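Local coordinates for novel antigen receptor (Ginglymostoma cirratum, PDB 4Q97), which is the first constant domain, C1, of the shark antibody IgNAR, an immunoglobulin fold that probably links the antigen-binding domain to the rest of the chain, at residues E41-S46 and V94-T99. Residues are numbered along the deposited sequence; the frame is centred on the assembly and turned at random.
Sequences ENIAVS and VSHSAT
Asn-42 meets His-96 through its backbone: the imidazole ND1 donates a hydrogen bond of 2.9 Å to Asn-42 O, bent to 140° at the hydrogen. The carbonyl oxygen lies at the ring edge but somewhat out of its plane. With CG anti to its backbone N (chi1 -167°), His-96 sends its ring to the loop before strand 44-49, where strand pairing has not yet begun. Histidine suits this place because it has two ring nitrogens to offer, and NE2 is hydrogen-bonded to Tyr-39 O. Ile-43 follows, its CG2 branch lying 3.7 Å from His-96 ND1 and 4.1 Å from Val-94 CG1, while the CG1 arm leads away from strand 89-96, and the side chain also touches Tyr-38 and Cys-73 of the facing sheet; the two branches let isoleucine meet both. Ile-43 CA also makes a CA-H...O contact with Ser-95 O. Ala-44 begins the regular ladder as an antiparallel hydrogen-bonded pair with Ser-95: Ala-44 N reaches Ser-95 O at 2.9 Å, and Ser-95 N returns to Ala-44 O at 2.8 Å. Their CB atoms sit 3.8 Å apart on the outer face, where small residues fit side by side. Val-45 and Val-94 form the next, non-hydrogen-bonded pair; both turn to the inner face and touch Ile-35 of the opposing sheet: valine's beta-branched side chain suits an extended strand and its apolar surface suits the interior. Two central strands of one sheet of the immunoglobulin sandwich are joined here, near the end of strand 89-96. The chemistry implies a seam set mainly by main-chain bonds, with the imidazole, bonded at both nitrogens, tying the loop to the strand; since both partners are carbonyl oxygens, which can only accept, both nitrogens probably carry a proton, which would make the ring cationic.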
loop_
_atom_site.group_PDB
_atom_site.type_symbol
_atom_site.label_atom_id
_atom_site.label_comp_id
_atom_site.label_asym_id
_atom_site.label_seq_id
_atom_site.Cartn_x
_atom_site.Cartn_y
_atom_site.Cartn_z
ATOM N N GLU A 41 4.282 0.644 -17.673
ATOM C CA GLU A 41 4.585 1.121 -16.319
ATOM C C GLU A 41 4.426 2.641 -16.127
ATOM O O GLU A 41 3.958 3.082 -15.082
ATOM C CB GLU A 41 5.976 0.644 -15.877
ATOM C CG GLU A 41 7.136 1.257 -16.641
ATOM C CD GLU A 41 8.180 0.229 -17.029
ATOM O OE1 GLU A 41 8.244 -0.111 -18.229
ATOM O OE2 GLU A 41 8.922 -0.246 -16.140
ATOM N N ASN A 42 4.811 3.421 -17.138
ATOM C CA ASN A 42 4.731 4.888 -17.112
ATOM C C ASN A 42 3.500 5.507 -16.451
ATOM O O ASN A 42 2.417 5.535 -17.034
ATOM C CB ASN A 42 4.877 5.451 -18.529
ATOM C CG ASN A 42 6.264 5.997 -18.799
ATOM O OD1 ASN A 42 6.422 7.159 -19.181
ATOM N ND2 ASN A 42 7.281 5.166 -18.589
ATOM N N ILE A 43 3.687 6.014 -15.236
ATOM C CA ILE A 43 2.649 6.763 -14.529
ATOM C C ILE A 43 3.206 8.030 -13.885
ATOM O O ILE A 43 4.405 8.114 -13.598
ATOM C CB ILE A 43 1.961 5.913 -13.436
ATOM C CG1 ILE A 43 3.002 5.083 -12.669
ATOM C CG2 ILE A 43 0.865 5.037 -14.042
ATOM C CD1 ILE A 43 2.472 4.407 -11.425
ATOM N N ALA A 44 2.331 9.009 -13.670
ATOM C CA ALA A 44 2.652 10.185 -12.859
ATOM C C ALA A 44 1.735 10.224 -11.636
ATOM O O ALA A 44 0.509 10.141 -11.771
ATOM C CB ALA A 44 2.508 11.461 -13.678
ATOM N N VAL A 45 2.337 10.327 -10.450
ATOM C CA VAL A 45 1.589 10.394 -9.190
ATOM C C VAL A 45 1.771 11.759 -8.536
ATOM O O VAL A 45 2.888 12.273 -8.454
ATOM C CB VAL A 45 2.033 9.313 -8.173
ATOM C CG1 VAL A 45 1.031 9.203 -7.028
ATOM C CG2 VAL A 45 2.210 7.965 -8.848
ATOM N N SER A 46 0.668 12.330 -8.063
ATOM C CA SER A 46 0.695 13.616 -7.367
ATOM C C SER A 46 -0.385 13.699 -6.293
ATOM O O SER A 46 -1.529 13.294 -6.509
ATOM C CB SER A 46 0.556 14.776 -8.353
ATOM O OG SER A 46 -0.618 14.639 -9.126
ATOM N N VAL A 94 -3.479 10.068 -10.453
ATOM C CA VAL A 94 -2.668 9.141 -11.245
ATOM C C VAL A 94 -2.837 9.363 -12.753
ATOM O O VAL A 94 -3.954 9.330 -13.284
ATOM C CB VAL A 94 -2.975 7.667 -10.904
ATOM C CG1 VAL A 94 -1.956 6.751 -11.577
ATOM C CG2 VAL A 94 -2.982 7.446 -9.394
ATOM N N SER A 95 -1.712 9.577 -13.431
ATOM C CA SER A 95 -1.696 9.813 -14.870
ATOM C C SER A 95 -1.048 8.672 -15.623
ATOM O O SER A 95 0.017 8.187 -15.240
ATOM C CB SER A 95 -0.972 11.119 -15.205
ATOM O OG SER A 95 -1.842 12.018 -15.867
ATOM N N HIS A 96 -1.700 8.262 -16.707
ATOM C CA HIS A 96 -1.231 7.170 -17.543
ATOM C C HIS A 96 -1.428 7.580 -18.996
ATOM O O HIS A 96 -2.517 7.441 -19.554
ATOM C CB HIS A 96 -1.995 5.885 -17.202
ATOM C CG HIS A 96 -1.393 4.643 -17.784
ATOM N ND1 HIS A 96 -0.097 4.252 -17.527
ATOM C CD2 HIS A 96 -1.918 3.694 -18.593
ATOM C CE1 HIS A 96 0.153 3.123 -18.166
ATOM N NE2 HIS A 96 -0.937 2.763 -18.818
ATOM N N SER A 97 -0.366 8.113 -19.595
ATOM C CA SER A 97 -0.420 8.638 -20.958
ATOM C C SER A 97 -0.887 7.609 -21.982
ATOM O O SER A 97 -1.718 7.920 -22.837
ATOM C CB SER A 97 0.937 9.198 -21.379
ATOM O OG SER A 97 0.874 9.724 -22.694
ATOM N N ALA A 98 -0.361 6.389 -21.884
ATOM C CA ALA A 98 -0.621 5.347 -22.879
ATOM C C ALA A 98 -2.109 5.030 -23.026
ATOM O O ALA A 98 -2.554 4.558 -24.073
ATOM C CB ALA A 98 0.168 4.090 -22.553
ATOM N N THR A 99 -2.867 5.304 -21.970
ATOM C CA THR A 99 -4.307 5.082 -21.955
ATOM C C THR A 99 -5.068 6.414 -21.943
ATOM O O THR A 99 -6.300 6.429 -21.900
ATOM C CB THR A 99 -4.721 4.195 -20.755
ATOM O OG1 THR A 99 -6.108 3.863 -20.847
ATOM C CG2 THR A 99 -4.485 4.908 -19.440
#